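3-Hydroxyacyl-CoA dehydrogenase (Ralstonia eutropha H16, PDB 4PZC) catalyses the NAD-dependent oxidation of (S)-3-hydroxyacyl-CoA, such as (S)-3-hydroxybutyryl-CoA, to 3-oxoacyl-CoA. Local coordinates at residues Asp79-Asp84 and Asp105-Glu110; Gly109-Ile114 and Thr130-Arg135. One frame throughout, in Å; residues are numbered along the deposited sequence.

Contact 1: Asp79-Asp84 and Asp105-Glu110; sequences DLKATD and DGIVGE
Lys81 lies across Ile107 at about a right angle, its methylenes over the isoleucine's CG2 methyl, where the 3-10 segment ending at Lys81 meets the C-terminal end of helix 94-107. Traced outward, Lys81 begins beside the methyl, with CB 4.4 Å from Ile107 CG2. The next carbon makes the nearest approach, Lys81 CG to Ile107 CG2, 3.4 Å. CD and CE run on past the same methyl, and the bend at chi4 (-90°) then turns the amine back toward the helix end, leaving NZ 3.6 Å from Ile107 O, a proximity rather than a hydrogen bond. Ile107 presents this branch because CG2 stands anti to its backbone N, while CG1 leads away from that segment. Deeper in, Leu80 CB sits 4.3 Å from Ile107 CG2 and 4.1 Å from Val108 CG1. Val108 has already left helical geometry, and its CA is 5.1 Å from that of Lys81. Beyond the contact, Leu80 continues onto parallel strands of the sheet, Val30 and Val32 of 28-32, Val9 of 5-9 and Val86 of 85-88. The arrangement closes the end of helix 94-107 against the loop leading into strand 85-88 in the Rossmann-type NAD-binding domain. With no hydrogen bond across it and 198 Å² buried, the join rests on apolar contact; the lysine's charge, near a helix-end carbonyl, probably adds a weak electrostatic attraction.

Contact 2: Gly109-Ile114 and Thr130-Arg135; sequences GENVII and TSRADR
Bends at chi2 and chi3 in Arg132 and Arg135 set their guanidinium groups against Glu110 and Asn111 of the turn 109-112. In Arg132 CG stands anti to the carbonyl carbon and chi2 is -86°, which carries the group up beside Glu110. Their ion pair is long, Glu110 OE2 to Arg132 NH1 3.8 Å, and the two planes are 75° apart, a crossed rather than a side-by-side pairing. Asn111 OD1 approaches the edge of the same guanidinium. Asp134 gives it the firmer partner: Arg132 NE donates to the syn lone pair of Asp134 OD1 over 3.0 Å, and Asp134 OD2 makes a long salt bridge to Arg135 NE, 3.6 Å, linking all four charged residues in one network. Over one face of the Arg135 guanidinium, offset toward the rim, lies Asn111 ND2, 4.1 Å above its plane, whereas Ile113 CG1 meets the edge, 3.6 Å from Arg135 NH1. The backbones join through Ile114 N, which donates to Arg135 O at 3.0 Å and 144°. This bond opens the parallel pairing of strands 113-117 and 136-141, which continues between Ile114 and Ile137; the chain linking the two through helix 123-127 is a beta-alpha-beta crossover of the Rossmann-type domain. Ile114 packs on Leu101 and Ile104 of helix 94-107, while Ile113 meets Thr163 and Ala166 of helix 161-173.

Overall arrangement
Both contacts fall at one end of the NAD-binding domain, their centres about 9 Å apart, and share Gly109 and Glu110, which carry the chain from helix 94-107 toward strand 113-117. Each is partly buried. Contact 1 joins the helix end to the loop preceding strand 85-88 and is apolar inside, with an exposed lysine at its margin; contact 2 joins the start of strand 113-117 to the loop leading into strand 136-141 and is ionic outside, with isoleucines buried beneath. Their bonding differs accordingly: contact 1 has none, contact 2 a backbone bond and a long ion pair. Asp105 OD2 to Ser131 N, a probable hydrogen bond, and Val112 packed against Thr83 and Asp84 tie them together.

Contact 1: Asp79-Asp84 and Asp105-Glu110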
# COMPACT_ATOMS: atom_id res chain seq x y z
N ASP A 79 -7.49 -39.27 15.56
CA ASP A 79 -8.36 -38.37 16.35
C ASP A 79 -9.15 -37.42 15.44
O ASP A 79 -10.18 -36.86 15.82
CB ASP A 79 -7.54 -37.61 17.40
CG ASP A 79 -7.01 -38.54 18.52
OD1 ASP A 79 -7.18 -39.76 18.41
OD2 ASP A 79 -6.42 -38.06 19.51
N LEU A 80 -8.68 -37.30 14.20
CA LEU A 80 -9.34 -36.51 13.17
C LEU A 80 -10.62 -37.16 12.63
O LEU A 80 -11.31 -36.54 11.80
CB LEU A 80 -8.35 -36.22 12.04
CG LEU A 80 -7.05 -35.55 12.51
CD1 LEU A 80 -6.09 -35.28 11.36
CD2 LEU A 80 -7.35 -34.27 13.27
N LYS A 81 -10.94 -38.38 13.06
CA LYS A 81 -12.27 -38.94 12.82
C LYS A 81 -13.32 -38.19 13.67
O LYS A 81 -14.46 -38.02 13.25
CB LYS A 81 -12.33 -40.44 13.13
CG LYS A 81 -11.58 -41.36 12.15
CD LYS A 81 -11.94 -42.84 12.38
CE LYS A 81 -10.93 -43.80 11.77
NZ LYS A 81 -11.29 -44.15 10.37
N ALA A 82 -12.93 -37.73 14.86
CA ALA A 82 -13.87 -36.98 15.73
C ALA A 82 -14.19 -35.56 15.23
O ALA A 82 -14.81 -34.79 15.96
CB ALA A 82 -13.31 -36.91 17.15
N THR A 83 -13.79 -35.22 14.00
CA THR A 83 -13.74 -33.84 13.56
C THR A 83 -14.64 -33.59 12.38
O THR A 83 -14.83 -34.47 11.54
CB THR A 83 -12.30 -33.47 13.16
OG1 THR A 83 -11.85 -34.35 12.13
CG2 THR A 83 -11.37 -33.60 14.35
N ASP A 84 -15.20 -32.38 12.31
CA ASP A 84 -16.07 -31.94 11.21
C ASP A 84 -15.25 -31.55 9.97
O ASP A 84 -15.70 -31.72 8.85
CB ASP A 84 -16.96 -30.76 11.64
CG ASP A 84 -17.73 -31.03 12.94
OD1 ASP A 84 -18.17 -32.17 13.18
OD2 ASP A 84 -17.89 -30.08 13.74
N ASP A 105 -6.83 -37.42 4.33
CA ASP A 105 -7.88 -37.96 3.46
C ASP A 105 -8.15 -39.42 3.80
O ASP A 105 -9.30 -39.86 3.82
CB ASP A 105 -7.47 -37.80 2.00
CG ASP A 105 -8.59 -38.12 1.02
OD1 ASP A 105 -9.75 -37.80 1.31
OD2 ASP A 105 -8.29 -38.65 -0.08
N GLY A 106 -7.07 -40.16 4.08
CA GLY A 106 -7.13 -41.54 4.62
C GLY A 106 -7.98 -41.75 5.87
O GLY A 106 -8.74 -42.70 5.94
N ILE A 107 -7.89 -40.85 6.84
CA ILE A 107 -8.64 -41.01 8.09
C ILE A 107 -10.12 -40.59 7.94
O ILE A 107 -11.01 -41.42 8.06
CB ILE A 107 -7.95 -40.27 9.27
CG1 ILE A 107 -6.70 -41.02 9.75
CG2 ILE A 107 -8.89 -40.15 10.46
CD1 ILE A 107 -5.62 -41.20 8.71
N VAL A 108 -10.36 -39.31 7.67
CA VAL A 108 -11.72 -38.74 7.77
C VAL A 108 -12.74 -39.26 6.75
O VAL A 108 -12.37 -39.78 5.69
CB VAL A 108 -11.69 -37.19 7.69
CG1 VAL A 108 -10.80 -36.61 8.79
CG2 VAL A 108 -11.26 -36.71 6.30
N GLY A 109 -14.02 -39.07 7.09
CA GLY A 109 -15.16 -39.48 6.25
C GLY A 109 -15.34 -38.65 4.98
O GLY A 109 -14.91 -37.48 4.90
N GLU A 110 -16.00 -39.26 3.99
CA GLU A 110 -16.23 -38.66 2.66
C GLU A 110 -16.83 -37.24 2.67
O GLU A 110 -16.54 -36.45 1.77
CB GLU A 110 -17.12 -39.57 1.80
CG GLU A 110 -16.37 -40.41 0.78
CD GLU A 110 -17.20 -40.75 -0.46
OE1 GLU A 110 -18.35 -41.22 -0.32
OE2 GLU A 110 -16.69 -40.54 -1.59

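Contact 2: Gly109-Ile114 and Thr130-Arg135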
# COMPACT_ATOMS: atom_id res chain seq x y z
N GLY A 109 -14.02 -39.07 7.09
CA GLY A 109 -15.16 -39.48 6.25
C GLY A 109 -15.34 -38.65 4.98
O GLY A 109 -14.91 -37.48 4.90
N GLU A 110 -16.00 -39.26 3.99
CA GLU A 110 -16.23 -38.66 2.66
C GLU A 110 -16.83 -37.24 2.67
O GLU A 110 -16.54 -36.45 1.77
CB GLU A 110 -17.12 -39.57 1.80
CG GLU A 110 -16.37 -40.41 0.78
CD GLU A 110 -17.20 -40.75 -0.46
OE1 GLU A 110 -18.35 -41.22 -0.32
OE2 GLU A 110 -16.69 -40.54 -1.59
N ASN A 111 -17.67 -36.95 3.66
CA ASN A 111 -18.27 -35.62 3.78
C ASN A 111 -17.59 -34.70 4.79
O ASN A 111 -18.15 -33.67 5.16
CB ASN A 111 -19.78 -35.73 4.07
CG ASN A 111 -20.62 -35.61 2.81
OD1 ASN A 111 -20.79 -36.59 2.07
ND2 ASN A 111 -21.15 -34.41 2.54
N VAL A 112 -16.38 -35.06 5.21
CA VAL A 112 -15.57 -34.17 6.05
C VAL A 112 -14.63 -33.35 5.14
O VAL A 112 -13.96 -33.88 4.26
CB VAL A 112 -14.82 -34.98 7.16
CG1 VAL A 112 -13.60 -34.22 7.69
CG2 VAL A 112 -15.77 -35.35 8.30
N ILE A 113 -14.60 -32.04 5.38
CA ILE A 113 -13.84 -31.08 4.57
C ILE A 113 -12.39 -31.00 4.99
O ILE A 113 -12.09 -30.90 6.16
CB ILE A 113 -14.42 -29.66 4.71
CG1 ILE A 113 -15.84 -29.60 4.13
CG2 ILE A 113 -13.50 -28.60 4.08
CD1 ILE A 113 -16.63 -28.38 4.57
N ILE A 114 -11.50 -31.02 4.01
CA ILE A 114 -10.08 -30.82 4.22
C ILE A 114 -9.69 -29.47 3.62
O ILE A 114 -9.81 -29.25 2.41
CB ILE A 114 -9.26 -31.93 3.53
CG1 ILE A 114 -9.67 -33.32 4.06
CG2 ILE A 114 -7.77 -31.67 3.71
CD1 ILE A 114 -9.21 -34.51 3.22
N THR A 130 -6.52 -35.30 -3.08
CA THR A 130 -7.49 -35.94 -2.20
C THR A 130 -8.48 -36.76 -3.01
O THR A 130 -8.54 -36.65 -4.23
CB THR A 130 -8.27 -34.93 -1.35
OG1 THR A 130 -9.23 -34.24 -2.16
CG2 THR A 130 -7.35 -33.96 -0.66
N SER A 131 -9.25 -37.59 -2.32
CA SER A 131 -10.25 -38.46 -2.95
C SER A 131 -11.57 -37.73 -3.22
O SER A 131 -12.33 -38.17 -4.08
CB SER A 131 -10.55 -39.66 -2.07
OG SER A 131 -11.35 -39.27 -0.97
N ARG A 132 -11.87 -36.68 -2.45
CA ARG A 132 -12.99 -35.78 -2.77
C ARG A 132 -12.46 -34.34 -2.82
O ARG A 132 -12.38 -33.63 -1.81
CB ARG A 132 -14.16 -35.91 -1.76
CG ARG A 132 -14.89 -37.27 -1.75
CD ARG A 132 -16.02 -37.41 -2.78
NE ARG A 132 -17.01 -36.33 -2.72
CZ ARG A 132 -18.02 -36.22 -1.84
NH1 ARG A 132 -18.20 -37.13 -0.88
NH2 ARG A 132 -18.85 -35.19 -1.91
N ALA A 133 -12.07 -33.91 -4.02
CA ALA A 133 -11.64 -32.54 -4.26
C ALA A 133 -12.70 -31.51 -3.86
O ALA A 133 -12.37 -30.52 -3.22
CB ALA A 133 -11.28 -32.38 -5.72
N ASP A 134 -13.97 -31.75 -4.20
CA ASP A 134 -15.03 -30.79 -3.91
C ASP A 134 -15.15 -30.45 -2.42
O ASP A 134 -15.69 -29.41 -2.04
CB ASP A 134 -16.38 -31.27 -4.43
CG ASP A 134 -17.04 -32.29 -3.51
OD1 ASP A 134 -16.57 -33.45 -3.54
OD2 ASP A 134 -18.02 -31.93 -2.79
N ARG A 135 -14.63 -31.34 -1.60
CA ARG A 135 -14.57 -31.10 -0.16
C ARG A 135 -13.23 -30.47 0.25
O ARG A 135 -12.94 -30.34 1.44
CB ARG A 135 -14.81 -32.41 0.60
CG ARG A 135 -16.22 -32.96 0.44
CD ARG A 135 -17.15 -32.29 1.43
NE ARG A 135 -18.39 -31.82 0.80
CZ ARG A 135 -19.19 -30.89 1.31
NH1 ARG A 135 -18.93 -30.30 2.48
NH2 ARG A 135 -20.28 -30.54 0.63